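Local coordinates for protein sesquisabinene B synthase 2 (Santalum album, PDB 6A2A) that probably cyclises farnesyl diphosphate to sesquisabinene B, as a magnesium- or manganese-dependent terpene synthase of the plant Tpsb subfamily, at residues A[382-387]-A[419-424]; A[392-397]-A[410-415]; A[401-406]-A[472-477]. All blocks are in the same frame, centred on the assembly; numbering follows the deposited sequence.

Contact 1: A[382-387]-A[419-424]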
loop_
_atom_site.group_PDB
_atom_site.type_symbol
_atom_site.label_atom_id
_atom_site.label_comp_id
_atom_site.label_asym_id
_atom_site.label_seq_id
_atom_site.Cartn_x
_atom_site.Cartn_y
_atom_site.Cartn_z
ATOM N N LYS A 382 -3.094 -21.043 -8.256
ATOM C CA LYS A 382 -3.150 -22.468 -8.106
ATOM C C LYS A 382 -3.279 -22.877 -6.634
ATOM O O LYS A 382 -4.118 -23.715 -6.309
ATOM C CB LYS A 382 -1.894 -23.113 -8.708
ATOM C CG LYS A 382 -1.835 -24.625 -8.483
ATOM C CD LYS A 382 -2.960 -25.363 -9.144
ATOM C CE LYS A 382 -2.657 -26.848 -9.216
ATOM N NZ LYS A 382 -3.883 -27.629 -9.487
ATOM N N VAL A 383 -2.454 -22.296 -5.736
ATOM C CA VAL A 383 -2.556 -22.718 -4.334
ATOM C C VAL A 383 -3.875 -22.252 -3.728
ATOM O O VAL A 383 -4.460 -22.973 -2.906
ATOM C CB VAL A 383 -1.345 -22.311 -3.476
ATOM C CG1 VAL A 383 -0.107 -23.011 -4.018
ATOM C CG2 VAL A 383 -1.134 -20.784 -3.432
ATOM N N TRP A 384 -4.434 -21.126 -4.131
ATOM C CA TRP A 384 -5.766 -20.763 -3.642
ATOM C C TRP A 384 -6.859 -21.712 -4.178
ATOM O O TRP A 384 -7.699 -22.143 -3.409
ATOM C CB TRP A 384 -6.071 -19.308 -3.977
ATOM C CG TRP A 384 -5.575 -18.378 -2.896
ATOM C CD1 TRP A 384 -4.435 -17.628 -2.893
ATOM C CD2 TRP A 384 -6.166 -18.177 -1.598
ATOM N NE1 TRP A 384 -4.340 -16.905 -1.717
ATOM C CE2 TRP A 384 -5.400 -17.206 -0.913
ATOM C CE3 TRP A 384 -7.308 -18.669 -0.967
ATOM C CZ2 TRP A 384 -5.706 -16.784 0.382
ATOM C CZ3 TRP A 384 -7.618 -18.236 0.294
ATOM C CH2 TRP A 384 -6.866 -17.244 0.935
ATOM N N SER A 385 -6.796 -22.064 -5.451
ATOM C CA SER A 385 -7.715 -23.030 -6.008
ATOM C C SER A 385 -7.611 -24.357 -5.237
ATOM O O SER A 385 -8.610 -24.866 -4.787
ATOM C CB SER A 385 -7.450 -23.228 -7.479
ATOM O OG SER A 385 -8.127 -24.371 -7.951
ATOM N N ASP A 386 -6.399 -24.838 -4.976
ATOM C CA ASP A 386 -6.218 -26.094 -4.212
ATOM C C ASP A 386 -6.854 -25.950 -2.813
ATOM O O ASP A 386 -7.540 -26.859 -2.306
ATOM C CB ASP A 386 -4.746 -26.452 -4.104
ATOM C CG ASP A 386 -4.098 -26.925 -5.371
ATOM O OD1 ASP A 386 -4.801 -27.281 -6.369
ATOM O OD2 ASP A 386 -2.825 -27.043 -5.368
ATOM N N GLN A 387 -6.607 -24.820 -2.151
ATOM C CA GLN A 387 -7.122 -24.606 -0.784
ATOM C C GLN A 387 -8.648 -24.555 -0.759
ATOM O O GLN A 387 -9.317 -25.212 0.085
ATOM C CB GLN A 387 -6.549 -23.323 -0.200
ATOM C CG GLN A 387 -6.930 -23.188 1.252
ATOM C CD GLN A 387 -6.075 -22.222 2.005
ATOM O OE1 GLN A 387 -5.128 -21.676 1.474
ATOM N NE2 GLN A 387 -6.371 -22.105 3.291
ATOM N N PHE A 419 -1.095 -24.246 4.879
ATOM C CA PHE A 419 0.358 -24.192 4.863
ATOM C C PHE A 419 0.949 -24.579 3.518
ATOM O O PHE A 419 1.937 -24.015 3.153
ATOM C CB PHE A 419 0.991 -24.896 6.065
ATOM C CG PHE A 419 0.870 -24.004 7.268
ATOM C CD1 PHE A 419 1.708 -22.910 7.435
ATOM C CD2 PHE A 419 -0.174 -24.160 8.141
ATOM C CE1 PHE A 419 1.551 -22.034 8.497
ATOM C CE2 PHE A 419 -0.321 -23.304 9.217
ATOM C CZ PHE A 419 0.526 -22.220 9.389
ATOM N N PRO A 420 0.327 -25.473 2.741
ATOM C CA PRO A 420 0.787 -25.526 1.324
ATOM C C PRO A 420 0.767 -24.173 0.610
ATOM O O PRO A 420 1.772 -23.806 -0.008
ATOM C CB PRO A 420 -0.122 -26.555 0.672
ATOM C CG PRO A 420 -0.425 -27.437 1.841
ATOM C CD PRO A 420 -0.648 -26.509 3.005
ATOM N N ASN A 421 -0.306 -23.432 0.795
ATOM C CA ASN A 421 -0.438 -22.070 0.250
ATOM C C ASN A 421 0.673 -21.155 0.783
ATOM O O ASN A 421 1.491 -20.604 0.018
ATOM C CB ASN A 421 -1.821 -21.527 0.597
ATOM C CG ASN A 421 -2.130 -20.179 -0.016
ATOM O OD1 ASN A 421 -1.219 -19.445 -0.425
ATOM N ND2 ASN A 421 -3.430 -19.885 -0.076
ATOM N N LEU A 422 0.795 -21.078 2.117
ATOM C CA LEU A 422 1.768 -20.175 2.717
ATOM C C LEU A 422 3.191 -20.604 2.367
ATOM O O LEU A 422 4.016 -19.743 2.088
ATOM C CB LEU A 422 1.554 -20.144 4.232
ATOM C CG LEU A 422 0.312 -19.370 4.663
ATOM C CD1 LEU A 422 -0.051 -19.669 6.097
ATOM C CD2 LEU A 422 0.508 -17.894 4.446
ATOM N N LEU A 423 3.482 -21.902 2.395
ATOM C CA LEU A 423 4.868 -22.369 2.137
ATOM C C LEU A 423 5.275 -22.251 0.664
ATOM O O LEU A 423 6.376 -21.782 0.344
ATOM C CB LEU A 423 5.068 -23.799 2.656
ATOM C CG LEU A 423 5.210 -23.920 4.177
ATOM C CD1 LEU A 423 5.185 -25.381 4.532
ATOM C CD2 LEU A 423 6.453 -23.274 4.719
ATOM N N VAL A 424 4.419 -22.693 -0.253
ATOM C CA VAL A 424 4.713 -22.543 -1.659
ATOM C C VAL A 424 4.873 -21.071 -2.000
ATOM O O VAL A 424 5.812 -20.703 -2.743
ATOM C CB VAL A 424 3.645 -23.206 -2.524
ATOM C CG1 VAL A 424 3.790 -22.832 -3.983
ATOM C CG2 VAL A 424 3.616 -24.709 -2.296
#
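One face of the W384 indole receives the amide of N421: ND2 of N421 lies over the ring centre, 3.4 Å above the plane. The amide plane stands 86° from that of the ring, so the nitrogen end rather than the flat side of N421 meets the aromatic face. Elsewhere the indole packs on I312 of helix 299-321 and on M357 and S361 of helix 348-372. The setting is the all-helical metal-binding domain of a class I terpene synthase, in which helices 377-400 and 419-430 run almost antiparallel, their axes 9.1 Å apart in these two segments. N421 takes part in both the ring contact and the polar bond. With CG anti to the backbone N (chi1 -175°), its amide is carried across to the neighbouring helix, where ND2 donates to OE1 of Q387 over 2.9 Å. The oxygen accepts nearly in line with its own C=O bond and close to the amide plane of N421, although the two amides are almost perpendicular. Bond and ring face together restrict how this buried amide can turn. The NE2 of Q387 has a weak hydrogen bond to the hydroxyl of Y391. The side chain of Q387 is about 6 Å from that of D316, a magnesium ligand of this protein although no ion is bound to this chain, which is consistent with a second-shell position near the metal site. V383 sends its two methyls to different partners: CG2 sits 3.3 Å from OD1 of N421, while CG1 meets CG1 of V424 at 3.9 Å in the one apolar pairing of the contact.

Contact 2: A[392-397]-A[410-415]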
loop_
_atom_site.group_PDB
_atom_site.type_symbol
_atom_site.label_atom_id
_atom_site.label_comp_id
_atom_site.label_asym_id
_atom_site.label_seq_id
_atom_site.Cartn_x
_atom_site.Cartn_y
_atom_site.Cartn_z
ATOM N N THR A 392 -14.064 -27.123 0.268
ATOM C CA THR A 392 -15.284 -27.697 -0.317
ATOM C C THR A 392 -15.464 -29.185 0.065
ATOM O O THR A 392 -16.571 -29.606 0.434
ATOM C CB THR A 392 -15.311 -27.450 -1.822
ATOM O OG1 THR A 392 -15.241 -26.024 -2.007
ATOM C CG2 THR A 392 -16.594 -28.008 -2.416
ATOM N N LYS A 393 -14.388 -29.957 0.014
ATOM C CA LYS A 393 -14.415 -31.369 0.420
ATOM C C LYS A 393 -14.852 -31.509 1.871
ATOM O O LYS A 393 -15.698 -32.354 2.183
ATOM C CB LYS A 393 -13.059 -31.990 0.093
ATOM C CG LYS A 393 -12.936 -33.478 0.385
ATOM C CD LYS A 393 -11.663 -34.077 -0.190
ATOM C CE LYS A 393 -11.916 -35.100 -1.266
ATOM N NZ LYS A 393 -10.686 -35.373 -2.049
ATOM N N GLU A 394 -14.259 -30.743 2.791
ATOM C CA GLU A 394 -14.635 -30.783 4.160
ATOM C C GLU A 394 -16.137 -30.464 4.294
ATOM O O GLU A 394 -16.823 -31.140 5.081
ATOM C CB GLU A 394 -13.819 -29.793 5.010
ATOM C CG GLU A 394 -12.427 -30.324 5.282
ATOM C CD GLU A 394 -11.497 -29.435 6.094
ATOM O OE1 GLU A 394 -11.848 -28.256 6.322
ATOM O OE2 GLU A 394 -10.399 -29.910 6.454
ATOM N N ALA A 395 -16.626 -29.452 3.574
ATOM C CA ALA A 395 -18.052 -29.021 3.670
ATOM C C ALA A 395 -18.963 -30.149 3.191
ATOM O O ALA A 395 -20.023 -30.374 3.790
ATOM C CB ALA A 395 -18.306 -27.756 2.855
ATOM N N LYS A 396 -18.564 -30.823 2.124
ATOM C CA LYS A 396 -19.339 -31.977 1.588
ATOM C C LYS A 396 -19.449 -33.075 2.657
ATOM O O LYS A 396 -20.551 -33.516 3.046
ATOM C CB LYS A 396 -18.685 -32.438 0.291
ATOM C CG LYS A 396 -19.414 -33.576 -0.407
ATOM C CD LYS A 396 -18.965 -33.774 -1.821
ATOM C CE LYS A 396 -17.658 -34.532 -1.906
ATOM N NZ LYS A 396 -17.842 -35.990 -1.702
ATOM N N TRP A 397 -18.320 -33.451 3.242
ATOM C CA TRP A 397 -18.354 -34.405 4.370
ATOM C C TRP A 397 -19.282 -33.964 5.514
ATOM O O TRP A 397 -20.033 -34.801 6.064
ATOM C CB TRP A 397 -16.936 -34.638 4.868
ATOM C CG TRP A 397 -16.031 -35.301 3.873
ATOM C CD1 TRP A 397 -16.367 -36.089 2.810
ATOM C CD2 TRP A 397 -14.594 -35.374 3.973
ATOM N NE1 TRP A 397 -15.236 -36.571 2.200
ATOM C CE2 TRP A 397 -14.131 -36.173 2.911
ATOM C CE3 TRP A 397 -13.670 -34.833 4.855
ATOM C CZ2 TRP A 397 -12.781 -36.447 2.711
ATOM C CZ3 TRP A 397 -12.333 -35.042 4.625
ATOM C CH2 TRP A 397 -11.893 -35.852 3.582
ATOM N N LEU A 410 -6.645 -36.364 6.939
ATOM C CA LEU A 410 -5.388 -35.590 6.947
ATOM C C LEU A 410 -4.911 -35.297 5.536
ATOM O O LEU A 410 -4.309 -34.251 5.294
ATOM C CB LEU A 410 -4.279 -36.312 7.724
ATOM C CG LEU A 410 -4.442 -36.361 9.229
ATOM C CD1 LEU A 410 -3.326 -37.180 9.842
ATOM C CD2 LEU A 410 -4.463 -34.951 9.853
ATOM N N ASP A 411 -5.175 -36.197 4.572
ATOM C CA ASP A 411 -4.710 -35.891 3.211
ATOM C C ASP A 411 -5.355 -34.615 2.678
ATOM O O ASP A 411 -4.722 -33.907 1.919
ATOM C CB ASP A 411 -4.954 -37.071 2.298
ATOM C CG ASP A 411 -3.739 -38.078 2.315
ATOM O OD1 ASP A 411 -2.525 -37.662 2.464
ATOM O OD2 ASP A 411 -4.036 -39.300 2.212
ATOM N N ASN A 412 -6.591 -34.335 3.057
ATOM C CA ASN A 412 -7.251 -33.095 2.695
ATOM C C ASN A 412 -6.930 -31.971 3.695
ATOM O O ASN A 412 -6.769 -30.820 3.271
ATOM C CB ASN A 412 -8.748 -33.296 2.595
ATOM C CG ASN A 412 -9.475 -32.093 2.072
ATOM O OD1 ASN A 412 -9.330 -31.780 0.888
ATOM N ND2 ASN A 412 -10.274 -31.479 2.915
ATOM N N ALA A 413 -6.857 -32.266 4.997
ATOM C CA ALA A 413 -6.756 -31.229 6.013
ATOM C C ALA A 413 -5.353 -30.603 6.103
ATOM O O ALA A 413 -5.174 -29.487 6.627
ATOM C CB ALA A 413 -7.225 -31.817 7.338
ATOM N N LEU A 414 -4.343 -31.279 5.588
ATOM C CA LEU A 414 -3.021 -30.704 5.475
ATOM C C LEU A 414 -3.040 -29.628 4.383
ATOM O O LEU A 414 -2.201 -28.756 4.434
ATOM C CB LEU A 414 -1.950 -31.763 5.210
ATOM C CG LEU A 414 -1.973 -32.407 3.823
ATOM C CD1 LEU A 414 -1.229 -31.569 2.834
ATOM C CD2 LEU A 414 -1.421 -33.812 3.858
ATOM N N VAL A 415 -4.041 -29.653 3.498
ATOM C CA VAL A 415 -4.220 -28.577 2.513
ATOM C C VAL A 415 -5.106 -27.499 3.141
ATOM O O VAL A 415 -4.772 -26.309 3.070
ATOM C CB VAL A 415 -4.835 -29.070 1.192
ATOM C CG1 VAL A 415 -5.018 -27.907 0.220
ATOM C CG2 VAL A 415 -4.014 -30.163 0.578
HETATM O O HOH W 1 -10.291 -32.448 5.634
#
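N412 fits tightly against E394 and W397 of helix 377-400, with its ND2 at 3.4 Å from CG of E394. The W397 ring comes obliquely to the same residue, CH2 reaching the CB of N412. Because CG of N412 is anti to the backbone N (chi1 -173°), the amide is carried in among the side chains of the facing helix. Its nitrogen has two acceptors: the backbone O of S390, one turn before E394 on helix 377-400, and water 1 at 2.9 Å from ND2. The same water donates to OE2 of E394 at 2.7 Å, linking amide and carboxylate whose planes are 74° apart. E394 is a magnesium ligand in this class I terpene synthase fold, its side chain about 6 Å from those of D316 and D320 of the aspartate-rich DDxxD motif; no ion is bound to this chain. OE2 takes hydrogen bonds from S416 OG and water 1, with the A413 methyl CB packed 3.8 Å from it. Replacing N412 by an alanine would probably leave the S390 carbonyl and the bridging water without their N-H donor and open a gap beside E394, with S416 left to hold OE2. The solvent side is looser. There the aliphatic stem of the exposed K393 passes obliquely over the amide, CD coming 3.4 Å from OD1 of N412, while the two helices cross at -131° with axes 10.4 Å apart.

Contact 3: A[401-406]-A[472-477]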
loop_
_atom_site.group_PDB
_atom_site.type_symbol
_atom_site.label_atom_id
_atom_site.label_comp_id
_atom_site.label_asym_id
_atom_site.label_seq_id
_atom_site.Cartn_x
_atom_site.Cartn_y
_atom_site.Cartn_z
ATOM N N GLY A 401 -22.756 -35.945 6.399
ATOM C CA GLY A 401 -22.479 -36.746 7.589
ATOM C C GLY A 401 -21.394 -37.806 7.393
ATOM O O GLY A 401 -21.365 -38.781 8.137
ATOM N N HIS A 402 -20.497 -37.640 6.433
ATOM C CA HIS A 402 -19.345 -38.559 6.248
ATOM C C HIS A 402 -18.408 -38.476 7.456
ATOM O O HIS A 402 -18.161 -37.391 7.986
ATOM C CB HIS A 402 -18.583 -38.227 4.957
ATOM C CG HIS A 402 -17.509 -39.195 4.574
ATOM N ND1 HIS A 402 -17.750 -40.534 4.345
ATOM C CD2 HIS A 402 -16.194 -39.006 4.303
ATOM C CE1 HIS A 402 -16.614 -41.141 4.011
ATOM N NE2 HIS A 402 -15.636 -40.213 3.959
ATOM N N LYS A 403 -17.910 -39.640 7.863
ATOM C CA LYS A 403 -16.970 -39.794 8.948
ATOM C C LYS A 403 -15.671 -40.340 8.352
ATOM O O LYS A 403 -15.486 -41.528 8.252
ATOM C CB LYS A 403 -17.556 -40.735 10.008
ATOM C CG LYS A 403 -18.705 -40.144 10.811
ATOM C CD LYS A 403 -19.218 -41.025 11.936
ATOM C CE LYS A 403 -20.128 -40.269 12.884
ATOM N NZ LYS A 403 -21.326 -41.054 13.263
ATOM N N PRO A 404 -14.769 -39.451 7.910
ATOM C CA PRO A 404 -13.574 -39.945 7.250
ATOM C C PRO A 404 -12.646 -40.649 8.249
ATOM O O PRO A 404 -12.720 -40.435 9.449
ATOM C CB PRO A 404 -12.897 -38.680 6.698
ATOM C CG PRO A 404 -13.300 -37.639 7.693
ATOM C CD PRO A 404 -14.740 -37.998 8.021
ATOM N N THR A 405 -11.807 -41.531 7.725
ATOM C CA THR A 405 -10.726 -42.077 8.481
ATOM C C THR A 405 -9.727 -40.964 8.776
ATOM O O THR A 405 -9.708 -39.950 8.040
ATOM C CB THR A 405 -9.939 -43.140 7.714
ATOM O OG1 THR A 405 -9.561 -42.612 6.450
ATOM C CG2 THR A 405 -10.728 -44.413 7.483
ATOM N N LEU A 406 -8.853 -41.202 9.727
ATOM C CA LEU A 406 -7.798 -40.210 9.969
ATOM C C LEU A 406 -6.972 -39.989 8.704
ATOM O O LEU A 406 -6.674 -38.838 8.348
ATOM C CB LEU A 406 -6.899 -40.650 11.120
ATOM C CG LEU A 406 -5.783 -39.674 11.441
ATOM C CD1 LEU A 406 -6.390 -38.359 11.957
ATOM C CD2 LEU A 406 -4.819 -40.242 12.440
ATOM N N GLY A 472 -18.607 -33.204 19.218
ATOM C CA GLY A 472 -18.502 -34.332 18.257
ATOM C C GLY A 472 -18.253 -33.895 16.820
ATOM O O GLY A 472 -18.832 -34.466 15.892
ATOM N N ASP A 473 -17.401 -32.886 16.630
ATOM C CA ASP A 473 -16.971 -32.502 15.295
ATOM C C ASP A 473 -16.139 -33.668 14.765
ATOM O O ASP A 473 -15.047 -33.954 15.295
ATOM C CB ASP A 473 -16.163 -31.208 15.326
ATOM C CG ASP A 473 -15.745 -30.761 13.953
ATOM O OD1 ASP A 473 -15.725 -31.596 13.003
ATOM O OD2 ASP A 473 -15.391 -29.566 13.828
ATOM N N ASN A 474 -16.710 -34.365 13.775
ATOM C CA ASN A 474 -16.124 -35.572 13.178
ATOM C C ASN A 474 -14.930 -35.216 12.298
ATOM O O ASN A 474 -14.180 -36.111 11.929
ATOM C CB ASN A 474 -17.134 -36.352 12.335
ATOM C CG ASN A 474 -18.068 -37.152 13.219
ATOM O OD1 ASN A 474 -17.632 -37.645 14.261
ATOM N ND2 ASN A 474 -19.331 -37.269 12.826
ATOM N N LEU A 475 -14.789 -33.931 11.945
ATOM C CA LEU A 475 -13.796 -33.536 10.999
ATOM C C LEU A 475 -12.637 -32.875 11.720
ATOM O O LEU A 475 -12.203 -31.820 11.276
ATOM C CB LEU A 475 -14.412 -32.571 9.972
ATOM C CG LEU A 475 -15.579 -33.120 9.152
ATOM C CD1 LEU A 475 -15.731 -32.335 7.844
ATOM C CD2 LEU A 475 -15.408 -34.590 8.855
ATOM N N LYS A 476 -12.149 -33.511 12.787
ATOM C CA LYS A 476 -10.914 -33.143 13.385
ATOM C C LYS A 476 -10.133 -34.426 13.711
ATOM O O LYS A 476 -10.728 -35.467 13.847
ATOM C CB LYS A 476 -11.200 -32.324 14.654
ATOM C CG LYS A 476 -11.854 -30.969 14.443
ATOM C CD LYS A 476 -10.889 -29.908 13.984
ATOM C CE LYS A 476 -11.551 -28.590 13.620
ATOM N NZ LYS A 476 -11.542 -28.361 12.154
ATOM N N SER A 477 -8.816 -34.323 13.778
ATOM C CA SER A 477 -7.936 -35.456 13.979
ATOM C C SER A 477 -8.317 -36.482 15.052
ATOM O O SER A 477 -8.436 -37.626 14.781
ATOM C CB SER A 477 -6.493 -34.987 14.213
ATOM O OG SER A 477 -5.997 -34.220 13.175
HETATM O O HOH W 2 -14.572 -39.119 11.276
#
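Two loops border the metal-binding side of the active site here, one following helix 377-400, which carries the magnesium ligand E394, and the other following helix 447-462, which carries N460. Both segments run in nearly the same direction, 15° apart, and meet through N474 on K403, P404 on L475, and L406 on S477. CD of P404 packs on CD2 of L475 at 3.6 Å, the two side chains crossing at about a right angle. Further along, CD1 of L406 rests on the backbone O of S477, 3.6 Å away. At the exposed end K403 lies against N474; its CE is modelled 3.1 Å from ND2 of N474, an unusually short contact that is no bond and deserves little weight. The amide takes a polar partner elsewhere, OD1 bonding to N483. The backbones are joined through water 2, which donates to O of P404 at 2.9 Å and to O of N474 at 3.1 Å. The loop 472-477 is held in shape from within: OD1 of D473 accepts from N of L475 at 2.7 Å, on the anti side of the carboxylate and 26° out of its plane, which makes an Asx turn. L475 follows in this turn, its side chain about 4 Å from that of E394. OG of S477 bonds to D461, which with N460 begins the NDxxTxxxE sequence, the second metal-binding (NSE/DTE) motif of class I terpene synthases.

Helix 377-400 unites the set: contacts 1 and 2 use successive parts of it, and the loop of contact 3 follows directly from its end. Centres of contacts 1 and 2 lie about 14 Å apart, joined where CD of P420 meets O of L414 at 3.1 Å, since helices 406-416 and 419-430 are consecutive. Contacts 2 and 3 are closer, about 10 Å between centres, with O of E394 3.2 Å from CD1 of L475 and the rings of W397 and H402 meeting. Contacts 1 and 3 do not touch, their nearest atoms being about 12 Å apart. Contact 2 holds the magnesium ligand E394; Q387 of contact 1 and L475 of contact 3 both come close to this site.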